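Local coordinates for C3-degrading proteinase (CppA protein) (Streptococcus pneumoniae, PDB 3E0R) that probably degrades complement component C3 as a proteinase, though its two glyoxalase-like domains leave the catalytic mechanism unclear, at residues I12-K17 against E53-E58; R99-Q104 against A128-V133; L199-N204 against V237-E242. One frame throughout, in Å; residues are numbered along the deposited sequence.

Interaction 1. Residues I12-K17 against E53-E58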
ATOM      1  N   ILE A  12       6.988   4.965   4.542  1.00 19.98           N
ATOM      2  CA  ILE A  12       6.279   5.225   3.285  1.00 19.18           C
ATOM      3  C   ILE A  12       4.843   4.758   3.425  1.00 18.75           C
ATOM      4  O   ILE A  12       4.576   3.584   3.816  1.00 19.27           O
ATOM      5  CB  ILE A  12       6.977   4.563   2.063  1.00 18.94           C
ATOM      6  CG1 ILE A  12       8.499   4.871   2.079  1.00 20.09           C
ATOM      7  CG2 ILE A  12       6.333   5.052   0.736  1.00 20.38           C
ATOM      8  CD1 ILE A  12       9.296   4.222   0.941  1.00 18.10           C
ATOM      9  N   ILE A  13       3.902   5.687   3.168  1.00 18.57           N
ATOM     10  CA  ILE A  13       2.453   5.395   3.205  1.00 18.05           C
ATOM     11  C   ILE A  13       1.798   5.562   1.792  1.00 18.14           C
ATOM     12  O   ILE A  13       1.732   6.672   1.237  1.00 18.88           O
ATOM     13  CB  ILE A  13       1.721   6.241   4.243  1.00 18.54           C
ATOM     14  CG1 ILE A  13       2.394   6.113   5.626  1.00 20.98           C
ATOM     15  CG2 ILE A  13       0.272   5.835   4.404  1.00 16.73           C
ATOM     16  CD1 ILE A  13       2.443   7.407   6.355  1.00 22.95           C
ATOM     17  N   PRO A  14       1.344   4.430   1.210  1.00 17.02           N
ATOM     18  CA  PRO A  14       0.601   4.435  -0.036  1.00 16.15           C
ATOM     19  C   PRO A  14      -0.833   4.874   0.203  1.00 15.55           C
ATOM     20  O   PRO A  14      -1.365   4.692   1.315  1.00 14.14           O
ATOM     21  CB  PRO A  14       0.646   2.996  -0.472  1.00 15.77           C
ATOM     22  CG  PRO A  14       0.793   2.220   0.849  1.00 17.10           C
ATOM     23  CD  PRO A  14       1.526   3.070   1.778  1.00 14.88           C
ATOM     24  N   THR A  15      -1.377   5.576  -0.803  1.00 15.73           N
ATOM     25  CA  THR A  15      -2.785   5.914  -0.918  1.00 15.76           C
ATOM     26  C   THR A  15      -3.274   5.173  -2.139  1.00 16.20           C
ATOM     27  O   THR A  15      -2.751   5.365  -3.251  1.00 15.20           O
ATOM     28  CB  THR A  15      -3.076   7.439  -1.138  1.00 17.10           C
ATOM     29  OG1 THR A  15      -2.617   8.201   0.002  1.00 16.44           O
ATOM     30  CG2 THR A  15      -4.610   7.675  -1.414  1.00 13.87           C
ATOM     31  N   LEU A  16      -4.274   4.319  -1.903  1.00 17.24           N
ATOM     32  CA  LEU A  16      -5.021   3.630  -2.941  1.00 17.18           C
ATOM     33  C   LEU A  16      -6.384   4.307  -3.088  1.00 17.35           C
ATOM     34  O   LEU A  16      -7.072   4.588  -2.096  1.00 17.98           O
ATOM     35  CB  LEU A  16      -5.186   2.142  -2.588  1.00 16.80           C
ATOM     36  CG  LEU A  16      -3.885   1.343  -2.341  1.00 18.81           C
ATOM     37  CD1 LEU A  16      -4.210  -0.148  -2.069  1.00 15.56           C
ATOM     38  CD2 LEU A  16      -2.849   1.450  -3.525  1.00 17.17           C
ATOM     39  N   LYS A  17      -6.778   4.567  -4.328  1.00 17.81           N
ATOM     40  CA  LYS A  17      -8.122   5.038  -4.617  1.00 18.73           C
ATOM     41  C   LYS A  17      -9.160   3.894  -4.476  1.00 19.04           C
ATOM     42  O   LYS A  17      -8.888   2.740  -4.864  1.00 18.24           O
ATOM     43  CB  LYS A  17      -8.172   5.733  -5.969  1.00 17.35           C
ATOM     44  CG  LYS A  17      -7.306   6.935  -5.955  1.00 17.61           C
ATOM     45  CD  LYS A  17      -7.186   7.580  -7.334  1.00 20.20           C
ATOM     46  CE  LYS A  17      -8.409   8.432  -7.737  1.00 18.59           C
ATOM     47  NZ  LYS A  17      -8.630   8.492  -9.202  1.00 17.96           N
ATOM     48  N   GLU A  53      -0.412   5.464  11.122  1.00 16.00           N
ATOM     49  CA  GLU A  53      -0.945   5.331   9.810  1.00 16.21           C
ATOM     50  C   GLU A  53       0.045   4.574   8.924  1.00 16.75           C
ATOM     51  O   GLU A  53       1.206   4.944   8.831  1.00 17.99           O
ATOM     52  CB  GLU A  53      -1.240   6.739   9.226  1.00 15.45           C
ATOM     53  CG  GLU A  53      -1.809   6.767   7.821  1.00 15.40           C
ATOM     54  CD  GLU A  53      -2.093   8.193   7.280  1.00 17.80           C
ATOM     55  OE1 GLU A  53      -3.270   8.585   7.330  1.00 22.52           O
ATOM     56  OE2 GLU A  53      -1.190   8.924   6.758  1.00 20.97           O
ATOM     57  N   LYS A  54      -0.454   3.560   8.221  1.00 17.18           N
ATOM     58  CA  LYS A  54       0.336   2.753   7.293  1.00 17.07           C
ATOM     59  C   LYS A  54      -0.245   2.638   5.866  1.00 16.73           C
ATOM     60  O   LYS A  54       0.468   2.329   4.947  1.00 15.03           O
ATOM     61  CB  LYS A  54       0.602   1.375   7.953  1.00 17.62           C
ATOM     62  CG  LYS A  54       1.184   1.578   9.359  1.00 15.62           C
ATOM     63  CD  LYS A  54       1.953   0.472   9.881  1.00 17.73           C
ATOM     64  CE  LYS A  54       2.616   0.839  11.246  1.00 18.39           C
ATOM     65  NZ  LYS A  54       3.038  -0.379  11.993  1.00 14.84           N
ATOM     66  N   LEU A  55      -1.540   2.884   5.714  1.00 17.78           N
ATOM     67  CA  LEU A  55      -2.246   2.808   4.441  1.00 17.92           C
ATOM     68  C   LEU A  55      -3.358   3.833   4.470  1.00 18.27           C
ATOM     69  O   LEU A  55      -3.948   4.087   5.520  1.00 19.70           O
ATOM     70  CB  LEU A  55      -2.825   1.407   4.221  1.00 18.12           C
ATOM     71  CG  LEU A  55      -3.615   1.208   2.903  1.00 18.31           C
ATOM     72  CD1 LEU A  55      -2.791   1.438   1.644  1.00 13.86           C
ATOM     73  CD2 LEU A  55      -4.229  -0.164   2.907  1.00 18.67           C
ATOM     74  N   VAL A  56      -3.613   4.470   3.337  1.00 18.89           N
ATOM     75  CA  VAL A  56      -4.693   5.454   3.224  1.00 18.38           C
ATOM     76  C   VAL A  56      -5.523   5.042   2.017  1.00 18.43           C
ATOM     77  O   VAL A  56      -4.963   4.782   0.970  1.00 17.08           O
ATOM     78  CB  VAL A  56      -4.145   6.932   3.082  1.00 18.81           C
ATOM     79  CG1 VAL A  56      -5.280   7.931   2.796  1.00 17.37           C
ATOM     80  CG2 VAL A  56      -3.374   7.351   4.332  1.00 17.09           C
ATOM     81  N   LEU A  57      -6.848   4.905   2.203  1.00 19.43           N
ATOM     82  CA  LEU A  57      -7.795   4.784   1.078  1.00 19.41           C
ATOM     83  C   LEU A  57      -8.430   6.100   0.765  1.00 21.57           C
ATOM     84  O   LEU A  57      -8.860   6.826   1.662  1.00 22.27           O
ATOM     85  CB  LEU A  57      -8.917   3.806   1.365  1.00 18.76           C
ATOM     86  CG  LEU A  57      -8.497   2.386   1.715  1.00 16.60           C
ATOM     87  CD1 LEU A  57      -9.762   1.615   1.805  1.00 11.33           C
ATOM     88  CD2 LEU A  57      -7.441   1.768   0.721  1.00 13.97           C
ATOM     89  N   GLU A  58      -8.541   6.388  -0.515  1.00 23.48           N
ATOM     90  CA  GLU A  58      -9.088   7.648  -0.965  1.00 25.61           C
ATOM     91  C   GLU A  58     -10.246   7.454  -1.937  1.00 25.16           C
ATOM     92  O   GLU A  58     -10.090   6.843  -2.997  1.00 24.16           O
ATOM     93  CB  GLU A  58      -7.977   8.404  -1.657  1.00 26.42           C
ATOM     94  CG  GLU A  58      -8.401   9.664  -2.226  1.00 30.14           C
ATOM     95  CD  GLU A  58      -7.460  10.767  -1.847  1.00 37.10           C
ATOM     96  OE1 GLU A  58      -7.198  10.950  -0.618  1.00 41.34           O
ATOM     97  OE2 GLU A  58      -6.998  11.456  -2.780  1.00 41.98           O
TER
HETATM   98  O   HOH W   1       3.266   2.156   5.586  1.00 25.04           O
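I13 sets its CG2 methyl on the backbone between K54 and L55, 3.6 Å from K54 C, while its other branch, CG1 and CD1, runs alongside the carbonyl oxygen of E53. The division follows from chi1 of -53°, which puts CG2 anti to the backbone N and leaves CG1 beside it. CG2 also meets V56 CG2 at 3.9 Å, and farther along the same face T15 CG2 presses on E58 CB at 3.5 Å as T15 OG1 lies against V56 CB. On the other face L55 CB starts away from the partner strand, yet its CD1 swings back to touch P14 CG at 3.8 Å and the side chain of L16.

Between these faces runs a parallel pairing in which V56 N bonds P14 O, L16 N bonds V56 O and E58 N bonds L16 O at 2.8 Å. Proline brings no N-H to K54 O; P14 CD approaches that oxygen instead, and a water donates to both K54 O and I12 O, 2.9 Å from the former. K54 and L55, both facing L46 on the next strand, form a classic beta bulge at the residue whose carbonyl takes the water. The strands are the first and last of a run 9-18, 35-39, 43-47 and 53-59, with helix 21-31 following the first; their order 2-3-4-1 is consistent with the beta-alpha-beta-beta-beta module of the glyoxalase clan.

Y28 of helix 21-31 packs on L16, L55 and L57, whereas F43 touches V56 and E58. The charged ends are steadied elsewhere: K54 NZ makes a salt bridge with D48 and a bond to F151 O, K17 NZ reaches the carbonyls of N190 and T193, and E53 OE1 bonds S45 OG.

Interaction 2. Residues R99-Q104 against A128-V133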
ATOM      1  N   ARG A  99      -5.487 -17.269  -2.647  1.00 30.68           N
ATOM      2  CA  ARG A  99      -4.440 -18.306  -2.667  1.00 29.35           C
ATOM      3  C   ARG A  99      -3.758 -18.391  -1.317  1.00 28.21           C
ATOM      4  O   ARG A  99      -3.571 -17.356  -0.650  1.00 29.15           O
ATOM      5  CB  ARG A  99      -3.413 -17.928  -3.703  1.00 29.09           C
ATOM      6  CG  ARG A  99      -2.631 -19.071  -4.243  1.00 29.21           C
ATOM      7  CD  ARG A  99      -1.720 -18.546  -5.367  1.00 27.90           C
ATOM      8  NE  ARG A  99      -2.469 -17.996  -6.490  1.00 24.33           N
ATOM      9  CZ  ARG A  99      -2.929 -18.707  -7.500  1.00 22.02           C
ATOM     10  NH1 ARG A  99      -2.727 -20.015  -7.545  1.00 23.89           N
ATOM     11  NH2 ARG A  99      -3.595 -18.109  -8.465  1.00 22.19           N
ATOM     12  N   LEU A 100      -3.388 -19.598  -0.919  1.00 26.26           N
ATOM     13  CA  LEU A 100      -2.823 -19.879   0.389  1.00 25.78           C
ATOM     14  C   LEU A 100      -1.400 -20.337   0.212  1.00 25.37           C
ATOM     15  O   LEU A 100      -1.091 -21.062  -0.726  1.00 25.23           O
ATOM     16  CB  LEU A 100      -3.649 -20.967   1.104  1.00 25.96           C
ATOM     17  CG  LEU A 100      -3.406 -21.373   2.576  1.00 25.21           C
ATOM     18  CD1 LEU A 100      -3.501 -20.205   3.619  1.00 22.60           C
ATOM     19  CD2 LEU A 100      -4.397 -22.499   2.936  1.00 24.61           C
ATOM     20  N   TYR A 101      -0.534 -19.853   1.083  1.00 25.56           N
ATOM     21  CA  TYR A 101       0.876 -20.218   1.100  1.00 26.98           C
ATOM     22  C   TYR A 101       1.243 -20.648   2.511  1.00 27.99           C
ATOM     23  O   TYR A 101       0.462 -20.498   3.442  1.00 28.57           O
ATOM     24  CB  TYR A 101       1.778 -19.039   0.720  1.00 26.49           C
ATOM     25  CG  TYR A 101       1.508 -18.426  -0.630  1.00 26.17           C
ATOM     26  CD1 TYR A 101       2.273 -18.778  -1.750  1.00 26.46           C
ATOM     27  CD2 TYR A 101       0.510 -17.471  -0.786  1.00 24.66           C
ATOM     28  CE1 TYR A 101       2.018 -18.212  -2.988  1.00 26.14           C
ATOM     29  CE2 TYR A 101       0.240 -16.908  -1.992  1.00 25.32           C
ATOM     30  CZ  TYR A 101       1.001 -17.260  -3.110  1.00 27.69           C
ATOM     31  OH  TYR A 101       0.743 -16.654  -4.335  1.00 26.71           O
ATOM     32  N   LYS A 102       2.442 -21.179   2.658  1.00 29.71           N
ATOM     33  CA  LYS A 102       3.061 -21.328   3.973  1.00 30.42           C
ATOM     34  C   LYS A 102       4.561 -21.230   3.800  1.00 30.92           C
ATOM     35  O   LYS A 102       5.114 -21.749   2.827  1.00 31.04           O
ATOM     36  CB  LYS A 102       2.694 -22.651   4.637  1.00 30.60           C
ATOM     37  CG  LYS A 102       3.540 -22.928   5.920  1.00 31.10           C
ATOM     38  CD  LYS A 102       2.882 -23.857   6.945  1.00 31.61           C
ATOM     39  CE  LYS A 102       3.740 -23.967   8.244  1.00 32.76           C
ATOM     40  NZ  LYS A 102       4.138 -22.637   8.823  1.00 30.99           N
ATOM     41  N   GLY A 103       5.216 -20.545   4.727  1.00 31.59           N
ATOM     42  CA  GLY A 103       6.673 -20.483   4.738  1.00 32.45           C
ATOM     43  C   GLY A 103       7.293 -20.926   6.051  1.00 32.81           C
ATOM     44  O   GLY A 103       6.677 -21.660   6.839  1.00 32.67           O
ATOM     45  N   GLN A 104       8.520 -20.457   6.275  1.00 33.60           N
ATOM     46  CA  GLN A 104       9.220 -20.624   7.561  1.00 33.77           C
ATOM     47  C   GLN A 104       8.333 -20.368   8.783  1.00 33.57           C
ATOM     48  O   GLN A 104       8.097 -21.280   9.574  1.00 33.91           O
ATOM     49  CB  GLN A 104      10.467 -19.703   7.639  1.00 34.15           C
ATOM     50  CG  GLN A 104      11.378 -19.976   8.854  1.00 34.25           C
ATOM     51  CD  GLN A 104      12.579 -19.012   8.999  1.00 34.92           C
ATOM     52  OE1 GLN A 104      12.501 -17.820   8.670  1.00 35.19           O
ATOM     53  NE2 GLN A 104      13.694 -19.542   9.536  1.00 36.52           N
ATOM     54  N   ALA A 128      10.212 -15.071  -0.044  1.00 38.54           N
ATOM     55  CA  ALA A 128      10.663 -16.078  -1.020  1.00 38.34           C
ATOM     56  C   ALA A 128      10.667 -17.540  -0.460  1.00 38.56           C
ATOM     57  O   ALA A 128      10.801 -18.498  -1.205  1.00 37.57           O
ATOM     58  CB  ALA A 128      12.017 -15.687  -1.538  1.00 37.84           C
ATOM     59  N   SER A 129      10.499 -17.691   0.855  1.00 39.09           N
ATOM     60  CA  SER A 129      10.261 -18.998   1.489  1.00 39.15           C
ATOM     61  C   SER A 129       8.797 -19.475   1.351  1.00 39.31           C
ATOM     62  O   SER A 129       8.484 -20.619   1.668  1.00 39.39           O
ATOM     63  CB  SER A 129      10.646 -18.947   2.986  1.00 38.93           C
ATOM     64  OG  SER A 129       9.757 -18.102   3.720  1.00 38.02           O
ATOM     65  N   LEU A 130       7.890 -18.617   0.903  1.00 39.69           N
ATOM     66  CA  LEU A 130       6.488 -19.041   0.767  1.00 40.28           C
ATOM     67  C   LEU A 130       6.311 -20.126  -0.310  1.00 40.11           C
ATOM     68  O   LEU A 130       6.765 -19.958  -1.436  1.00 39.47           O
ATOM     69  CB  LEU A 130       5.541 -17.857   0.472  1.00 39.97           C
ATOM     70  CG  LEU A 130       5.417 -16.729   1.485  1.00 41.47           C
ATOM     71  CD1 LEU A 130       4.478 -15.586   0.943  1.00 40.22           C
ATOM     72  CD2 LEU A 130       4.970 -17.251   2.890  1.00 43.30           C
ATOM     73  N   VAL A 131       5.649 -21.224   0.084  1.00 40.89           N
ATOM     74  CA  VAL A 131       5.221 -22.330  -0.791  1.00 41.07           C
ATOM     75  C   VAL A 131       3.675 -22.429  -0.821  1.00 40.96           C
ATOM     76  O   VAL A 131       3.012 -22.517   0.206  1.00 41.20           O
ATOM     77  CB  VAL A 131       5.758 -23.708  -0.294  1.00 41.46           C
ATOM     78  CG1 VAL A 131       7.291 -23.811  -0.384  1.00 40.88           C
ATOM     79  CG2 VAL A 131       5.302 -23.958   1.126  1.00 43.48           C
ATOM     80  N   GLU A 132       3.095 -22.467  -2.005  1.00 41.60           N
ATOM     81  CA  GLU A 132       1.641 -22.549  -2.121  1.00 41.93           C
ATOM     82  C   GLU A 132       1.057 -23.859  -1.574  1.00 42.32           C
ATOM     83  O   GLU A 132       1.440 -24.917  -2.039  1.00 42.42           O
ATOM     84  CB  GLU A 132       1.241 -22.415  -3.583  1.00 41.14           C
ATOM     85  CG  GLU A 132      -0.244 -22.193  -3.740  1.00 41.45           C
ATOM     86  CD  GLU A 132      -0.648 -21.801  -5.148  1.00 41.40           C
ATOM     87  OE1 GLU A 132       0.193 -21.234  -5.907  1.00 40.69           O
ATOM     88  OE2 GLU A 132      -1.823 -22.076  -5.486  1.00 38.00           O
ATOM     89  N   VAL A 133       0.142 -23.799  -0.598  1.00 42.39           N
ATOM     90  CA  VAL A 133      -0.589 -25.014  -0.208  1.00 42.68           C
ATOM     91  C   VAL A 133      -1.877 -25.166  -1.062  1.00 43.22           C
ATOM     92  O   VAL A 133      -2.699 -24.233  -1.144  1.00 43.65           O
ATOM     93  CB  VAL A 133      -0.914 -25.122   1.339  1.00 42.54           C
ATOM     94  CG1 VAL A 133       0.094 -24.335   2.190  1.00 41.21           C
ATOM     95  CG2 VAL A 133      -2.348 -24.725   1.619  1.00 42.19           C
TER
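R99 and E132 each carry CG anti to the backbone N, and a bend of the arginine at chi3 (-63°) folds its guanidinium back to the carboxylate. NH1 then meets OE2 of E132 at 3.1 Å in a salt bridge that lies close to the guanidinium plane and reaches OE2 on its syn side, somewhat out of the carboxylate plane, the two flat groups being turned 73° apart. The aliphatic part joins in, with R99 CD 3.3 Å from E132 OE1. R99 NE makes a long, weak ion pair with E110, which also accepts the bond from Y101 OH.

Elsewhere in the contact the packing is tight: L100 CD2 sits 3.3 Å from V133 CG2, and V133 chi1 (-26°) lies well off a staggered position. The backbone here is antiparallel, K102 N giving a bond of 2.9 Å to V131 O, while the return bond from V131 N to K102 O is less sure in position and that from V133 N to L100 O is weak. Strand 131-132 thereby forms an outermost strand of the seven-stranded sheet, added beside 99-102.

Y101 lies on the E132 side, its CB 4.0 Å from L130 CB and its ring slanting past the E132 backbone. Where the strand ends, G103 CA comes 3.6 Å from S129 O, and the hydroxyl of S129 is bonded to D126 O. K102 turns its amine toward Y107 in a cation-pi contact.

Interaction 3. Residues L199-N204 against V237-E242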
ATOM      1  N   LEU A 199       2.223   8.270  -2.887  1.00 15.93           N
ATOM      2  CA  LEU A 199       3.125   7.744  -1.850  1.00 15.50           C
ATOM      3  C   LEU A 199       3.464   8.914  -0.921  1.00 15.17           C
ATOM      4  O   LEU A 199       3.849   9.971  -1.396  1.00 15.53           O
ATOM      5  CB  LEU A 199       4.377   7.178  -2.512  1.00 14.54           C
ATOM      6  CG  LEU A 199       4.081   5.938  -3.368  1.00 14.49           C
ATOM      7  CD1 LEU A 199       5.102   5.653  -4.449  1.00 10.35           C
ATOM      8  CD2 LEU A 199       3.958   4.738  -2.445  1.00 14.77           C
ATOM      9  N   LYS A 200       3.257   8.761   0.382  1.00 14.95           N
ATOM     10  CA  LYS A 200       3.695   9.768   1.332  1.00 14.86           C
ATOM     11  C   LYS A 200       4.960   9.328   2.052  1.00 14.89           C
ATOM     12  O   LYS A 200       5.034   8.218   2.545  1.00 15.22           O
ATOM     13  CB  LYS A 200       2.610  10.047   2.349  1.00 15.49           C
ATOM     14  CG  LYS A 200       2.950  11.190   3.246  1.00 16.97           C
ATOM     15  CD  LYS A 200       2.245  11.214   4.522  1.00 20.94           C
ATOM     16  CE  LYS A 200       0.997  12.014   4.439  1.00 26.73           C
ATOM     17  NZ  LYS A 200       0.844  12.672   3.133  1.00 28.24           N
ATOM     18  N   PHE A 201       5.965  10.198   2.087  1.00 14.84           N
ATOM     19  CA  PHE A 201       7.224   9.917   2.738  1.00 15.27           C
ATOM     20  C   PHE A 201       7.336  10.753   4.004  1.00 14.85           C
ATOM     21  O   PHE A 201       7.363  11.991   3.951  1.00 14.20           O
ATOM     22  CB  PHE A 201       8.392  10.215   1.791  1.00 15.40           C
ATOM     23  CG  PHE A 201       8.279   9.510   0.485  1.00 15.63           C
ATOM     24  CD1 PHE A 201       9.005   8.373   0.233  1.00 18.77           C
ATOM     25  CD2 PHE A 201       7.452  10.000  -0.508  1.00 17.30           C
ATOM     26  CE1 PHE A 201       8.878   7.718  -0.967  1.00 17.13           C
ATOM     27  CE2 PHE A 201       7.341   9.380  -1.691  1.00 18.82           C
ATOM     28  CZ  PHE A 201       8.039   8.201  -1.918  1.00 16.94           C
ATOM     29  N   LEU A 202       7.354  10.073   5.138  1.00 14.77           N
ATOM     30  CA  LEU A 202       7.665  10.710   6.394  1.00 15.78           C
ATOM     31  C   LEU A 202       9.186  10.648   6.600  1.00 16.35           C
ATOM     32  O   LEU A 202       9.797   9.580   6.487  1.00 18.12           O
ATOM     33  CB  LEU A 202       6.911  10.044   7.533  1.00 15.72           C
ATOM     34  CG  LEU A 202       5.383  10.042   7.503  1.00 16.09           C
ATOM     35  CD1 LEU A 202       4.867   9.560   8.863  1.00 16.24           C
ATOM     36  CD2 LEU A 202       4.800  11.409   7.213  1.00 12.56           C
ATOM     37  N   VAL A 203       9.780  11.796   6.895  1.00 16.64           N
ATOM     38  CA  VAL A 203      11.240  12.014   6.869  1.00 17.17           C
ATOM     39  C   VAL A 203      11.667  12.605   8.194  1.00 17.64           C
ATOM     40  O   VAL A 203      10.846  13.227   8.873  1.00 17.46           O
ATOM     41  CB  VAL A 203      11.725  12.970   5.693  1.00 17.00           C
ATOM     42  CG1 VAL A 203      11.494  12.338   4.342  1.00 14.92           C
ATOM     43  CG2 VAL A 203      11.037  14.337   5.743  1.00 16.11           C
ATOM     44  N   ASN A 204      12.920  12.331   8.571  1.00 18.42           N
ATOM     45  CA  ASN A 204      13.569  12.846   9.783  1.00 20.62           C
ATOM     46  C   ASN A 204      13.502  14.397   9.906  1.00 21.33           C
ATOM     47  O   ASN A 204      13.024  14.944  10.905  1.00 21.23           O
ATOM     48  CB  ASN A 204      15.060  12.370   9.830  1.00 21.13           C
ATOM     49  CG  ASN A 204      15.886  12.906   8.610  1.00 24.59           C
ATOM     50  OD1 ASN A 204      15.307  13.112   7.510  1.00 23.50           O
ATOM     51  ND2 ASN A 204      17.200  13.213   8.817  1.00 26.33           N
ATOM     52  N   VAL A 237       2.022   9.147 -10.155  1.00 16.41           N
ATOM     53  CA  VAL A 237       1.844   9.010  -8.702  1.00 16.09           C
ATOM     54  C   VAL A 237       2.466  10.254  -7.988  1.00 17.27           C
ATOM     55  O   VAL A 237       3.646  10.620  -8.162  1.00 18.79           O
ATOM     56  CB  VAL A 237       2.443   7.668  -8.194  1.00 16.37           C
ATOM     57  CG1 VAL A 237       2.334   7.495  -6.663  1.00 15.30           C
ATOM     58  CG2 VAL A 237       1.765   6.442  -8.940  1.00 13.32           C
ATOM     59  N   GLU A 238       1.643  10.918  -7.217  1.00 16.73           N
ATOM     60  CA  GLU A 238       2.070  11.961  -6.336  1.00 17.08           C
ATOM     61  C   GLU A 238       3.009  11.505  -5.234  1.00 16.65           C
ATOM     62  O   GLU A 238       2.825  10.446  -4.643  1.00 17.16           O
ATOM     63  CB  GLU A 238       0.826  12.621  -5.722  1.00 16.84           C
ATOM     64  CG  GLU A 238       0.056  13.415  -6.785  1.00 17.71           C
ATOM     65  CD  GLU A 238      -1.114  14.155  -6.201  1.00 19.57           C
ATOM     66  OE1 GLU A 238      -1.377  13.900  -5.001  1.00 20.76           O
ATOM     67  OE2 GLU A 238      -1.759  14.967  -6.931  1.00 21.72           O
ATOM     68  N   LEU A 239       4.013  12.329  -4.944  1.00 16.83           N
ATOM     69  CA  LEU A 239       5.074  11.998  -3.961  1.00 16.78           C
ATOM     70  C   LEU A 239       5.087  13.099  -2.947  1.00 16.72           C
ATOM     71  O   LEU A 239       5.525  14.196  -3.244  1.00 16.38           O
ATOM     72  CB  LEU A 239       6.443  11.863  -4.643  1.00 16.45           C
ATOM     73  CG  LEU A 239       6.517  10.860  -5.809  1.00 15.29           C
ATOM     74  CD1 LEU A 239       7.820  11.056  -6.551  1.00 11.58           C
ATOM     75  CD2 LEU A 239       6.250   9.381  -5.370  1.00  9.99           C
ATOM     76  N   TRP A 240       4.576  12.805  -1.755  1.00 17.55           N
ATOM     77  CA  TRP A 240       4.418  13.802  -0.707  1.00 18.01           C
ATOM     78  C   TRP A 240       5.478  13.541   0.364  1.00 18.90           C
ATOM     79  O   TRP A 240       5.615  12.416   0.877  1.00 17.32           O
ATOM     80  CB  TRP A 240       2.995  13.707  -0.185  1.00 17.54           C
ATOM     81  CG  TRP A 240       2.545  14.556   1.038  1.00 18.60           C
ATOM     82  CD1 TRP A 240       3.115  14.577   2.301  1.00 19.15           C
ATOM     83  CD2 TRP A 240       1.350  15.370   1.128  1.00 14.17           C
ATOM     84  NE1 TRP A 240       2.343  15.343   3.155  1.00 19.00           N
ATOM     85  CE2 TRP A 240       1.267  15.847   2.462  1.00 17.74           C
ATOM     86  CE3 TRP A 240       0.319  15.690   0.220  1.00 17.65           C
ATOM     87  CZ2 TRP A 240       0.213  16.670   2.913  1.00 17.05           C
ATOM     88  CZ3 TRP A 240      -0.732  16.529   0.644  1.00 18.16           C
ATOM     89  CH2 TRP A 240      -0.768  17.019   1.997  1.00 19.11           C
ATOM     90  N   PHE A 241       6.221  14.602   0.708  1.00 19.21           N
ATOM     91  CA  PHE A 241       7.219  14.552   1.781  1.00 18.48           C
ATOM     92  C   PHE A 241       6.875  15.528   2.924  1.00 19.55           C
ATOM     93  O   PHE A 241       6.577  16.708   2.678  1.00 18.41           O
ATOM     94  CB  PHE A 241       8.618  14.915   1.240  1.00 17.19           C
ATOM     95  CG  PHE A 241       9.055  14.122   0.043  1.00 14.26           C
ATOM     96  CD1 PHE A 241       9.989  13.138   0.159  1.00 12.90           C
ATOM     97  CD2 PHE A 241       8.577  14.408  -1.212  1.00 14.25           C
ATOM     98  CE1 PHE A 241      10.398  12.413  -0.952  1.00 12.69           C
ATOM     99  CE2 PHE A 241       8.993  13.690  -2.339  1.00 12.82           C
ATOM    100  CZ  PHE A 241       9.878  12.696  -2.203  1.00 14.34           C
ATOM    101  N   GLU A 242       6.925  15.026   4.165  1.00 20.82           N
ATOM    102  CA  GLU A 242       6.769  15.836   5.354  1.00 23.00           C
ATOM    103  C   GLU A 242       7.565  15.229   6.541  1.00 23.69           C
ATOM    104  O   GLU A 242       7.980  14.078   6.493  1.00 22.77           O
ATOM    105  CB  GLU A 242       5.289  16.052   5.693  1.00 22.56           C
ATOM    106  CG  GLU A 242       4.478  14.833   6.029  1.00 25.36           C
ATOM    107  CD  GLU A 242       3.045  15.173   6.560  1.00 27.26           C
ATOM    108  OE1 GLU A 242       2.573  14.445   7.495  1.00 34.58           O
ATOM    109  OE2 GLU A 242       2.387  16.134   6.045  1.00 30.47           O
TER
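Strands 199-203 and 238-242 run nearly parallel at a closest approach of 4.6 Å, joined by five backbone bonds in which L199 and F201 each use both N and O, from L199 N to E238 O at one end to V203 N to E242 O at the other. Side chains of paired residues then lie alongside one another. K200 arches over the W240 indole and lowers NZ onto one face of the five-membered ring, 3.0 Å from its centroid and 9° off the normal, a close cation-pi contact reached with a nearly eclipsed chi4 (-5°); NZ and NE1 are both donors and do not bond to each other. E242 holds the same indole differently: its OE2 takes the NE1 hydrogen at 3.0 Å in the ring plane, though from above the plane of the carboxylate. With K200 NZ some 4.8 Å from E242 OE2, the opposite charges are near without touching, one over the indole face and one at its NE1 edge, and probably favour each other electrostatically. F228 of the adjoining strand stacks on W240 as well.

The pairing joins the first and last strands of a second run, 196-203, 220-221, 228-232 and 238-243, whose sheet order again suits a glyoxalase-clan beta-alpha-beta-beta-beta module.

Across the sheet from the indole, F201 and F241 make an offset stack with centroids 4.8 Å apart and planes 14° from parallel. L239 CD2 closes the edge of the F201 ring, 3.8 Å from CE2, and reaches L199 CD1 too. I9 and I12 of strand 9-18 pack on F201. On the indole's side, L202 CD2 rests on E242 CG at 3.6 Å.

Overall arrangement
Interactions 1 and 3 belong to one eight-stranded sheet, and their centres lie 11 Å apart. They meet where strand 9-18 runs antiparallel to 196-203: I13 O is 2.7 Å from K200 N, a probable hydrogen bond, and I12 packs on L199 and F201. The first strands of two four-strand runs, one from the N-terminal and one from the C-terminal part of CppA, thus lie side by side. Interaction 2 stands apart on the seven-stranded sheet, its centre 26 Å from that of interaction 1 and 32 Å from that of interaction 3, with nearest atoms about 17 Å and 21 Å away. Two contacts are buried; the third lies at the surface. None of the three can be tied to a known catalytic site.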